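Side-chain contacts in nickel-dependent hydrogenase large subunit (Allochromatium vinosum, PDB 3MYR), which catalyses reversible hydrogen oxidation at a nickel-iron centre as the large subunit of a heterodimeric hydrogenase and probably recycles hydrogen released by nitrogenase: residues B[302-307]-B[379-384]; B[324-329]-B[505-510]; B[515-518]-B[522-525]. All blocks are in the same frame, centred on the assembly; numbering follows the deposited sequence.

Interaction 1: residues B[302-307]-B[379-384]; sequences RGAILD and PRWKGR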
ATOM      1  N   ARG B 302       9.431  12.213  17.446  1.00 29.69           N
ATOM      2  CA  ARG B 302       9.689  13.176  16.380  1.00 28.94           C
ATOM      3  C   ARG B 302      11.140  13.620  16.449  1.00 30.04           C
ATOM      4  O   ARG B 302      11.651  13.920  17.526  1.00 30.71           O
ATOM      5  CB  ARG B 302       8.788  14.397  16.576  1.00 26.18           C
ATOM      6  CG  ARG B 302       8.983  15.493  15.512  1.00 29.71           C
ATOM      7  CD  ARG B 302       7.849  16.560  15.522  1.00 25.28           C
ATOM      8  NE  ARG B 302       6.612  15.850  15.257  1.00 29.92           N
ATOM      9  CZ  ARG B 302       5.382  16.339  15.412  1.00 30.89           C
ATOM     10  NH1 ARG B 302       4.305  15.536  15.250  1.00 28.34           N
ATOM     11  NH2 ARG B 302       5.246  17.588  15.784  1.00 27.63           N
ATOM     12  N   GLY B 303      11.789  13.753  15.299  1.00 29.04           N
ATOM     13  CA  GLY B 303      13.125  14.353  15.257  1.00 27.27           C
ATOM     14  C   GLY B 303      13.873  13.978  13.982  1.00 27.58           C
ATOM     15  O   GLY B 303      13.383  13.236  13.129  1.00 24.61           O
ATOM     16  N   ALA B 304      15.085  14.491  13.879  1.00 28.12           N
ATOM     17  CA  ALA B 304      15.917  14.296  12.715  1.00 29.62           C
ATOM     18  C   ALA B 304      17.330  13.999  13.204  1.00 29.98           C
ATOM     19  O   ALA B 304      17.841  14.662  14.128  1.00 29.74           O
ATOM     20  CB  ALA B 304      15.934  15.586  11.890  1.00 28.65           C
ATOM     21  N   ILE B 305      18.003  13.125  12.473  1.00 29.24           N
ATOM     22  CA  ILE B 305      19.394  12.786  12.721  1.00 28.86           C
ATOM     23  C   ILE B 305      20.133  13.224  11.497  1.00 31.53           C
ATOM     24  O   ILE B 305      19.657  13.014  10.358  1.00 30.55           O
ATOM     25  CB  ILE B 305      19.534  11.265  12.906  1.00 29.23           C
ATOM     26  CG1 ILE B 305      18.958  10.878  14.253  1.00 28.52           C
ATOM     27  CG2 ILE B 305      20.996  10.753  12.752  1.00 22.80           C
ATOM     28  CD1 ILE B 305      18.501   9.394  14.318  1.00 30.76           C
ATOM     29  N   LEU B 306      21.281  13.875  11.719  1.00 32.43           N
ATOM     30  CA  LEU B 306      22.100  14.317  10.607  1.00 33.77           C
ATOM     31  C   LEU B 306      23.451  13.655  10.705  1.00 35.36           C
ATOM     32  O   LEU B 306      23.980  13.478  11.825  1.00 33.92           O
ATOM     33  CB  LEU B 306      22.274  15.816  10.627  1.00 33.19           C
ATOM     34  CG  LEU B 306      20.962  16.609  10.497  1.00 34.87           C
ATOM     35  CD1 LEU B 306      21.348  18.092  10.560  1.00 37.34           C
ATOM     36  CD2 LEU B 306      20.310  16.266   9.172  1.00 34.13           C
ATOM     37  N   ASP B 307      23.984  13.243   9.550  1.00 34.13           N
ATOM     38  CA  ASP B 307      25.398  12.836   9.487  1.00 35.97           C
ATOM     39  C   ASP B 307      25.681  11.651  10.437  1.00 34.64           C
ATOM     40  O   ASP B 307      26.761  11.577  11.015  1.00 32.06           O
ATOM     41  CB  ASP B 307      26.349  14.041   9.824  1.00 38.79           C
ATOM     42  CG  ASP B 307      26.098  15.273   8.896  1.00 48.30           C
ATOM     43  OD1 ASP B 307      25.774  15.043   7.694  1.00 57.91           O
ATOM     44  OD2 ASP B 307      26.153  16.468   9.349  1.00 51.23           O
ATOM     45  N   PRO B 379      11.546  16.134  -2.044  1.00 21.95           N
ATOM     46  CA  PRO B 379      11.375  16.781  -0.744  1.00 22.55           C
ATOM     47  C   PRO B 379      12.759  16.883  -0.115  1.00 24.49           C
ATOM     48  O   PRO B 379      13.570  15.953  -0.235  1.00 24.41           O
ATOM     49  CB  PRO B 379      10.488  15.759   0.052  1.00 17.63           C
ATOM     50  CG  PRO B 379       9.798  14.994  -1.010  1.00 19.28           C
ATOM     51  CD  PRO B 379      10.928  14.800  -2.040  1.00 19.62           C
ATOM     52  N   ARG B 380      12.999  17.982   0.579  1.00 23.80           N
ATOM     53  CA  ARG B 380      14.270  18.194   1.286  1.00 25.26           C
ATOM     54  C   ARG B 380      13.934  18.748   2.679  1.00 25.60           C
ATOM     55  O   ARG B 380      12.929  19.460   2.845  1.00 26.48           O
ATOM     56  CB  ARG B 380      15.151  19.216   0.510  1.00 24.91           C
ATOM     57  CG  ARG B 380      15.650  18.732  -0.884  1.00 24.34           C
ATOM     58  CD  ARG B 380      16.537  17.526  -0.717  1.00 24.00           C
ATOM     59  NE  ARG B 380      17.062  17.009  -1.999  1.00 27.63           N
ATOM     60  CZ  ARG B 380      16.536  15.986  -2.696  1.00 29.87           C
ATOM     61  NH1 ARG B 380      15.405  15.405  -2.309  1.00 27.98           N
ATOM     62  NH2 ARG B 380      17.118  15.564  -3.815  1.00 26.48           N
ATOM     63  N   TRP B 381      14.783  18.469   3.662  1.00 25.76           N
ATOM     64  CA  TRP B 381      14.564  18.968   5.017  1.00 26.13           C
ATOM     65  C   TRP B 381      15.683  19.957   5.269  1.00 28.15           C
ATOM     66  O   TRP B 381      16.860  19.546   5.310  1.00 26.87           O
ATOM     67  CB  TRP B 381      14.630  17.805   6.036  1.00 25.16           C
ATOM     68  CG  TRP B 381      14.329  18.280   7.457  1.00 29.28           C
ATOM     69  CD1 TRP B 381      13.092  18.596   7.978  1.00 26.40           C
ATOM     70  CD2 TRP B 381      15.284  18.561   8.501  1.00 27.15           C
ATOM     71  NE1 TRP B 381      13.230  19.024   9.273  1.00 29.99           N
ATOM     72  CE2 TRP B 381      14.561  19.045   9.610  1.00 27.90           C
ATOM     73  CE3 TRP B 381      16.680  18.433   8.608  1.00 27.12           C
ATOM     74  CZ2 TRP B 381      15.180  19.386  10.833  1.00 26.34           C
ATOM     75  CZ3 TRP B 381      17.318  18.819   9.817  1.00 28.29           C
ATOM     76  CH2 TRP B 381      16.554  19.303  10.910  1.00 31.01           C
ATOM     77  N   LYS B 382      15.347  21.252   5.367  1.00 28.83           N
ATOM     78  CA  LYS B 382      16.386  22.313   5.475  1.00 30.21           C
ATOM     79  C   LYS B 382      17.485  22.140   4.399  1.00 31.29           C
ATOM     80  O   LYS B 382      18.689  22.199   4.697  1.00 31.00           O
ATOM     81  CB  LYS B 382      17.007  22.276   6.887  1.00 30.85           C
ATOM     82  CG  LYS B 382      16.025  22.712   8.007  1.00 31.82           C
ATOM     83  CD  LYS B 382      16.730  22.863   9.388  1.00 33.49           C
ATOM     84  CE  LYS B 382      15.674  23.143  10.451  1.00 32.78           C
ATOM     85  NZ  LYS B 382      16.243  23.287  11.860  1.00 39.27           N
ATOM     86  N   GLY B 383      17.088  21.858   3.162  1.00 29.45           N
ATOM     87  CA  GLY B 383      18.071  21.609   2.097  1.00 29.52           C
ATOM     88  C   GLY B 383      18.722  20.217   2.030  1.00 32.46           C
ATOM     89  O   GLY B 383      19.386  19.936   1.075  1.00 35.47           O
ATOM     90  N   ARG B 384      18.523  19.335   3.003  1.00 30.72           N
ATOM     91  CA  ARG B 384      19.143  18.014   3.000  1.00 30.65           C
ATOM     92  C   ARG B 384      18.215  16.960   2.458  1.00 28.70           C
ATOM     93  O   ARG B 384      17.011  16.998   2.704  1.00 29.86           O
ATOM     94  CB  ARG B 384      19.590  17.634   4.419  1.00 31.05           C
ATOM     95  CG  ARG B 384      20.817  18.535   4.779  1.00 38.28           C
ATOM     96  CD  ARG B 384      21.074  18.645   6.199  1.00 48.24           C
ATOM     97  NE  ARG B 384      20.625  19.955   6.612  1.00 59.29           N
ATOM     98  CZ  ARG B 384      21.349  20.843   7.280  1.00 55.80           C
ATOM     99  NH1 ARG B 384      22.582  20.549   7.661  1.00 58.49           N
ATOM    100  NH2 ARG B 384      20.807  22.007   7.578  1.00 54.07           N
TER
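W381 and R384, the two ends of a type I' turn that closes strand 378-381, carry the 379-384 side of this apolar contact; A304 and L306 carry the other. At W381, CG lies anti to the backbone N (chi1 -177°), which swings the indole out to meet A304 and L306. A304 CB sits over one face of its six-membered ring, 4.0 Å from the centroid and nearly on the normal, a CH-pi contact. K382 CG covers the opposite face, so the ring is held between two aliphatic groups, while the indole NE1 is hydrogen-bonded to E323. L306 meets the same ring obliquely, with CD2 4.0 Å from W381 CZ3. Past G383 the turn brings in R384, whose chain bends at chi3 (-105°). L306 crosses it at about a right angle: CD2 rests 3.9 Å from R384 CD, and CD1 lies over a face of the guanidinium, 4.0 Å from NH1. The contact thus joins two separate two-stranded antiparallel sheets, 281-288 with 300-305 and 324-327 with 378-381. W512 of helix 509-514 also packs on W381, and I305 turns the other way, onto L395 and M396 of helix 390-399.

Interaction 2: residues B[324-329]-B[505-510]; sequences IQEFVN and QAVVPS. With MG (magnesium ion), chain O; NFV (Ni-Fe oxidized active center), chain N.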
ATOM      1  N   ILE B 324      10.652  22.084   5.636  1.00 28.72           N
ATOM      2  CA  ILE B 324      10.237  21.060   4.647  1.00 28.49           C
ATOM      3  C   ILE B 324       9.816  21.764   3.364  1.00 27.62           C
ATOM      4  O   ILE B 324       8.870  22.573   3.382  1.00 26.24           O
ATOM      5  CB  ILE B 324       9.066  20.237   5.127  1.00 28.37           C
ATOM      6  CG1 ILE B 324       9.516  19.369   6.315  1.00 30.80           C
ATOM      7  CG2 ILE B 324       8.528  19.327   3.980  1.00 26.18           C
ATOM      8  CD1 ILE B 324       8.410  18.759   7.108  1.00 28.81           C
ATOM      9  N   GLN B 325      10.502  21.442   2.269  1.00 24.10           N
ATOM     10  CA  GLN B 325      10.122  22.010   0.980  1.00 25.99           C
ATOM     11  C   GLN B 325      10.217  20.967  -0.073  1.00 25.50           C
ATOM     12  O   GLN B 325      11.084  20.109   0.030  1.00 25.06           O
ATOM     13  CB  GLN B 325      11.102  23.139   0.560  1.00 25.50           C
ATOM     14  CG  GLN B 325      11.297  24.240   1.589  1.00 27.90           C
ATOM     15  CD  GLN B 325      12.399  25.222   1.174  1.00 36.04           C
ATOM     16  OE1 GLN B 325      12.090  26.327   0.861  1.00 38.99           O
ATOM     17  NE2 GLN B 325      13.686  24.810   1.215  1.00 41.85           N
ATOM     18  N   GLU B 326       9.435  21.111  -1.140  1.00 23.60           N
ATOM     19  CA  GLU B 326       9.577  20.187  -2.249  1.00 23.53           C
ATOM     20  C   GLU B 326      10.082  20.930  -3.464  1.00 24.85           C
ATOM     21  O   GLU B 326       9.544  22.029  -3.813  1.00 25.42           O
ATOM     22  CB  GLU B 326       8.242  19.539  -2.595  1.00 23.60           C
ATOM     23  CG  GLU B 326       7.692  18.626  -1.479  1.00 23.34           C
ATOM     24  CD  GLU B 326       6.356  17.996  -1.837  1.00 26.70           C
ATOM     25  OE1 GLU B 326       6.370  16.758  -2.079  1.00 26.21           O
ATOM     26  OE2 GLU B 326       5.307  18.716  -1.865  1.00 28.81           O
ATOM     27  N   PHE B 327      11.047  20.299  -4.118  1.00 23.00           N
ATOM     28  CA  PHE B 327      11.720  20.888  -5.283  1.00 25.14           C
ATOM     29  C   PHE B 327      11.329  20.097  -6.519  1.00 23.80           C
ATOM     30  O   PHE B 327      10.902  18.911  -6.425  1.00 23.59           O
ATOM     31  CB  PHE B 327      13.252  20.864  -5.094  1.00 21.76           C
ATOM     32  CG  PHE B 327      13.750  21.864  -4.088  1.00 26.81           C
ATOM     33  CD1 PHE B 327      14.207  23.146  -4.507  1.00 27.69           C
ATOM     34  CD2 PHE B 327      13.778  21.559  -2.735  1.00 24.36           C
ATOM     35  CE1 PHE B 327      14.714  24.090  -3.551  1.00 27.20           C
ATOM     36  CE2 PHE B 327      14.268  22.478  -1.769  1.00 26.79           C
ATOM     37  CZ  PHE B 327      14.744  23.765  -2.181  1.00 28.25           C
ATOM     38  N   VAL B 328      11.437  20.766  -7.672  1.00 24.92           N
ATOM     39  CA  VAL B 328      11.062  20.189  -8.934  1.00 25.30           C
ATOM     40  C   VAL B 328      12.133  20.415 -10.013  1.00 27.42           C
ATOM     41  O   VAL B 328      11.851  20.277 -11.187  1.00 28.92           O
ATOM     42  CB  VAL B 328       9.694  20.600  -9.396  1.00 22.69           C
ATOM     43  CG1 VAL B 328       8.625  20.169  -8.354  1.00 26.08           C
ATOM     44  CG2 VAL B 328       9.629  22.154  -9.699  1.00 25.68           C
ATOM     45  N   ASN B 329      13.368  20.696  -9.596  1.00 28.49           N
ATOM     46  CA  ASN B 329      14.453  20.942 -10.569  1.00 28.35           C
ATOM     47  C   ASN B 329      14.608  19.745 -11.502  1.00 29.08           C
ATOM     48  O   ASN B 329      15.140  19.921 -12.571  1.00 26.36           O
ATOM     49  CB  ASN B 329      15.807  21.056  -9.880  1.00 28.09           C
ATOM     50  CG  ASN B 329      15.785  21.989  -8.693  1.00 32.25           C
ATOM     51  OD1 ASN B 329      15.425  21.576  -7.590  1.00 33.89           O
ATOM     52  ND2 ASN B 329      16.275  23.229  -8.890  1.00 30.61           N
ATOM     53  N   GLN B 505      -1.833  19.317   0.078  1.00 20.08           N
ATOM     54  CA  GLN B 505      -0.591  18.791  -0.470  1.00 21.15           C
ATOM     55  C   GLN B 505      -0.119  17.602   0.395  1.00 21.48           C
ATOM     56  O   GLN B 505       0.045  17.727   1.626  1.00 22.00           O
ATOM     57  CB  GLN B 505       0.479  19.952  -0.460  1.00 21.13           C
ATOM     58  CG  GLN B 505       0.136  21.012  -1.515  1.00 21.28           C
ATOM     59  CD  GLN B 505       0.373  20.445  -2.937  1.00 26.48           C
ATOM     60  OE1 GLN B 505       1.377  19.759  -3.179  1.00 24.90           O
ATOM     61  NE2 GLN B 505      -0.443  20.849  -3.886  1.00 25.73           N
ATOM     62  N   ALA B 506       0.180  16.495  -0.242  1.00 20.01           N
ATOM     63  CA  ALA B 506       0.721  15.359   0.496  1.00 19.87           C
ATOM     64  C   ALA B 506       2.204  15.266   0.205  1.00 20.13           C
ATOM     65  O   ALA B 506       2.617  15.363  -0.939  1.00 19.71           O
ATOM     66  CB  ALA B 506       0.018  14.014   0.091  1.00 18.22           C
ATOM     67  N   VAL B 507       2.994  15.030   1.244  1.00 20.44           N
ATOM     68  CA  VAL B 507       4.378  14.627   1.057  1.00 20.64           C
ATOM     69  C   VAL B 507       4.502  13.301   1.783  1.00 19.96           C
ATOM     70  O   VAL B 507       4.300  13.200   2.987  1.00 21.37           O
ATOM     71  CB  VAL B 507       5.363  15.635   1.660  1.00 18.21           C
ATOM     72  CG1 VAL B 507       6.791  15.235   1.297  1.00 17.90           C
ATOM     73  CG2 VAL B 507       5.027  17.106   1.189  1.00 19.62           C
ATOM     74  N   VAL B 508       4.917  12.302   1.036  1.00 20.79           N
ATOM     75  CA  VAL B 508       4.676  10.895   1.391  1.00 20.47           C
ATOM     76  C   VAL B 508       6.073  10.205   1.567  1.00 20.35           C
ATOM     77  O   VAL B 508       7.061  10.657   0.969  1.00 20.86           O
ATOM     78  CB  VAL B 508       3.814  10.249   0.275  1.00 19.86           C
ATOM     79  CG1 VAL B 508       3.394   8.852   0.663  1.00 18.96           C
ATOM     80  CG2 VAL B 508       2.529  11.131   0.099  1.00 16.38           C
ATOM     81  N   PRO B 509       6.170   9.189   2.426  1.00 19.53           N
ATOM     82  CA  PRO B 509       7.516   8.614   2.658  1.00 20.27           C
ATOM     83  C   PRO B 509       8.320   8.219   1.401  1.00 21.29           C
ATOM     84  O   PRO B 509       9.486   8.598   1.264  1.00 21.79           O
ATOM     85  CB  PRO B 509       7.258   7.429   3.611  1.00 17.89           C
ATOM     86  CG  PRO B 509       5.754   7.307   3.736  1.00 18.50           C
ATOM     87  CD  PRO B 509       5.189   8.672   3.407  1.00 19.45           C
ATOM     88  N   SER B 510       7.680   7.590   0.426  1.00 20.75           N
ATOM     89  CA  SER B 510       8.429   7.189  -0.755  1.00 21.68           C
ATOM     90  C   SER B 510       8.693   8.414  -1.629  1.00 21.97           C
ATOM     91  O   SER B 510       9.611   8.353  -2.410  1.00 21.14           O
ATOM     92  CB  SER B 510       7.708   6.094  -1.547  1.00 20.44           C
ATOM     93  OG  SER B 510       7.790   4.902  -0.799  1.00 23.23           O
TER
HETATM   94 MG    MG O2006       2.503  15.750  -3.049  1.00 13.41          MG
HETATM   95 FE   NFV N2005       2.665   4.606   1.650  1.00 16.26          FE
HETATM   96 NI   NFV N2005       1.675   2.869  -0.605  1.00 22.31          NI
HETATM   97  C1  NFV N2005       2.386   5.915   2.479  1.00 19.51           C
HETATM   98  O1  NFV N2005       2.213   6.924   3.177  1.00 13.88           O
HETATM   99  C2  NFV N2005       3.354   3.799   3.234  1.00 13.93           C
HETATM  100  N2  NFV N2005       3.764   3.312   4.232  1.00 15.96           N
HETATM  101  C3  NFV N2005       4.372   5.195   1.110  1.00 20.92           C
HETATM  102  N3  NFV N2005       5.420   5.577   0.755  1.00 16.89           N
HETATM  103  O4  NFV N2005       3.031   2.899   0.702  1.00 19.96           O
HETATM  104  O   HOH W   1       3.032  17.691  -2.601  1.00 14.13           O
HETATM  105  O   HOH W   2       4.523  15.212  -3.138  1.00 15.32           O
HETATM  106  O   HOH W   3       2.624  16.268  -5.128  1.00 12.16           O
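E326 and V507 approach from opposite directions where strands 324-327 and 505-507 pass nearly perpendicular, at 95° with their axes 9.6 Å apart. The tight part is small. The E326 chain, extended beyond CG (chi2 180°), brings its carboxylate onto the valine methyls: V507 CG2 lies against the carboxylate carbon, 3.4 Å from CD, and against both oxygens, while OE1 also touches CG1. P379 of strand 378-381 packs against both residues.

The magnesium side is looser and wet, though buried: here the segments are joined through magnesium-bound waters. One of these donates to E326 OE2 (2.6 Å) and to Q505 OE1 (2.7 Å), spanning the two oxygens. A second donates to E326 OE1 (2.6 Å). Both carboxylate oxygens therefore grip the hydration shell of the metal without binding it. Q505 folds back at chi2 (-71°) to present OE1, while its NE2 is hydrogen-bonded to T350. The backbone carbonyl of A506 binds magnesium directly, with O at 2.1 Å; three waters, E42 and H561 complete six ligands.

Beyond V507 the chain turns to the nickel-iron centre. V508, the N-cap of helix 509-514, and P509 line its carbonyl ligand, V508 CG1 lying 3.4 Å from O1. The nitrogen N3 of one cyanide accepts bonds from both S510 N and S510 OG (2.9 Å from OG), and OG is in turn bonded to C555 N. One short segment thus serves both metal sites of the [NiFe] hydrogenase large subunit, with E326 as a second-shell acid of the magnesium site.

Interaction 3: residues B[515-518]-B[522-525]; sequences GPRD and QAGA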
ATOM      1  N   GLY B 515      12.538  10.111  -4.446  1.00 21.54           N
ATOM      2  CA  GLY B 515      12.422  11.340  -5.238  1.00 20.44           C
ATOM      3  C   GLY B 515      13.768  11.653  -5.883  1.00 23.61           C
ATOM      4  O   GLY B 515      14.813  11.146  -5.449  1.00 23.96           O
ATOM      5  N   PRO B 516      13.767  12.480  -6.931  1.00 21.86           N
ATOM      6  CA  PRO B 516      15.012  12.584  -7.707  1.00 23.25           C
ATOM      7  C   PRO B 516      15.917  13.679  -7.144  1.00 23.62           C
ATOM      8  O   PRO B 516      15.754  14.123  -5.978  1.00 23.83           O
ATOM      9  CB  PRO B 516      14.501  12.958  -9.127  1.00 22.06           C
ATOM     10  CG  PRO B 516      13.332  13.917  -8.784  1.00 20.23           C
ATOM     11  CD  PRO B 516      12.635  13.207  -7.569  1.00 21.69           C
ATOM     12  N   ARG B 517      16.876  14.094  -7.962  1.00 25.05           N
ATOM     13  CA  ARG B 517      17.836  15.142  -7.591  1.00 26.10           C
ATOM     14  C   ARG B 517      17.178  16.494  -7.477  1.00 27.34           C
ATOM     15  O   ARG B 517      16.116  16.706  -8.054  1.00 25.47           O
ATOM     16  CB  ARG B 517      18.962  15.207  -8.589  1.00 24.29           C
ATOM     17  CG  ARG B 517      19.989  14.085  -8.441  1.00 24.65           C
ATOM     18  CD  ARG B 517      20.756  13.800  -9.784  1.00 23.52           C
ATOM     19  NE  ARG B 517      21.872  12.830  -9.604  1.00 26.27           N
ATOM     20  CZ  ARG B 517      21.727  11.504  -9.433  1.00 29.22           C
ATOM     21  NH1 ARG B 517      20.524  10.949  -9.466  1.00 26.24           N
ATOM     22  NH2 ARG B 517      22.801  10.707  -9.257  1.00 27.54           N
ATOM     23  N   ASP B 518      17.850  17.409  -6.756  1.00 28.82           N
ATOM     24  CA  ASP B 518      17.407  18.790  -6.565  1.00 30.09           C
ATOM     25  C   ASP B 518      18.349  19.717  -7.340  1.00 31.54           C
ATOM     26  O   ASP B 518      19.116  19.256  -8.186  1.00 30.97           O
ATOM     27  CB  ASP B 518      17.363  19.180  -5.056  1.00 28.52           C
ATOM     28  CG  ASP B 518      18.747  19.134  -4.391  1.00 30.76           C
ATOM     29  OD1 ASP B 518      19.784  19.196  -5.104  1.00 30.60           O
ATOM     30  OD2 ASP B 518      18.820  18.949  -3.154  1.00 30.71           O
ATOM     31  N   GLN B 522      21.932  17.169  -5.662  1.00 35.54           N
ATOM     32  CA  GLN B 522      21.926  16.277  -4.501  1.00 32.89           C
ATOM     33  C   GLN B 522      20.902  15.142  -4.722  1.00 30.95           C
ATOM     34  O   GLN B 522      19.720  15.383  -4.940  1.00 28.85           O
ATOM     35  CB  GLN B 522      21.556  17.068  -3.263  1.00 34.57           C
ATOM     36  CG  GLN B 522      21.803  16.361  -1.988  1.00 37.60           C
ATOM     37  CD  GLN B 522      21.319  17.151  -0.761  1.00 47.42           C
ATOM     38  OE1 GLN B 522      21.503  16.706   0.377  1.00 53.46           O
ATOM     39  NE2 GLN B 522      20.608  18.237  -0.987  1.00 43.43           N
ATOM     40  N   ALA B 523      21.385  13.908  -4.667  1.00 29.34           N
ATOM     41  CA  ALA B 523      20.601  12.709  -4.970  1.00 28.87           C
ATOM     42  C   ALA B 523      19.623  12.399  -3.836  1.00 27.69           C
ATOM     43  O   ALA B 523      19.912  12.727  -2.662  1.00 27.39           O
ATOM     44  CB  ALA B 523      21.576  11.471  -5.208  1.00 25.52           C
ATOM     45  N   GLY B 524      18.525  11.691  -4.155  1.00 27.28           N
ATOM     46  CA  GLY B 524      17.659  11.154  -3.128  1.00 25.28           C
ATOM     47  C   GLY B 524      18.149   9.821  -2.540  1.00 25.36           C
ATOM     48  O   GLY B 524      19.116   9.238  -3.039  1.00 25.33           O
ATOM     49  N   ALA B 525      17.441   9.313  -1.506  1.00 25.33           N
ATOM     50  CA  ALA B 525      17.882   8.098  -0.777  1.00 24.40           C
ATOM     51  C   ALA B 525      18.153   6.885  -1.702  1.00 23.55           C
ATOM     52  O   ALA B 525      19.216   6.278  -1.609  1.00 21.58           O
ATOM     53  CB  ALA B 525      16.963   7.744   0.324  1.00 21.72           C
TER
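D518 holds CG between its backbone N and carbonyl carbon (chi1 63°), and Q522 runs out extended from a CG anti to its own N (chi1 -167°); together these torsions set the aspartate carboxylate against both the backbone and the amide of the glutamine. Q522 N reaches D518 OD1 at 3.0 Å from above the carboxylate plane, while Q522 NE2 uses the syn lone pair of OD2 at 2.9 Å. The two flat groups are turned 59° apart. On the backbone side, D518 N makes a weak, long bond to Q522 O, and the same oxygen takes a CA-H...O contact from R517 CA at 3.3 Å.

The segments also come close at G524, whose CA lies 3.7 Å from G515 O. R517 extends along the second segment, and A523 CB sits over the centre of its guanidinium face, 4.2 Å from CZ. NH1 of R517 bonds to A31 O and bridges to E527, which also accepts from G524 N at the start of helix 525-531.

D518 OD1 also receives R520 N, forming an Asx turn, and OD2 is salt-bridged to R380. With donors on both oxygens and a cation beside one, the buried carboxylate is probably stabilised as the anion; it ties D518 to Q522 across the short loop between them and also holds R520 N.

How the interactions relate
Strand 378-381 is the common element: paired with strand 324-327 through R380 N and Q325 O (2.9 Å), it links interaction 1 to interaction 2, and P379 CG packs 3.8 Å from V507 CG1. From the same strand R380 reaches interaction 3, with NE 2.9 Å from D518 OD2 and NH2 2.8 Å from Q522 O. The centre of interaction 1 lies about 13 Å from the centres of the other two, which are about 11 Å apart. Interaction 2 holds magnesium ligand A506 and nickel-iron pocket residues V508, P509 and S510. Interaction 3 follows helix 509-514, with G515 CA about 11 Å from magnesium and from the nearest nickel-iron-centre atom; interaction 1 lies away from both.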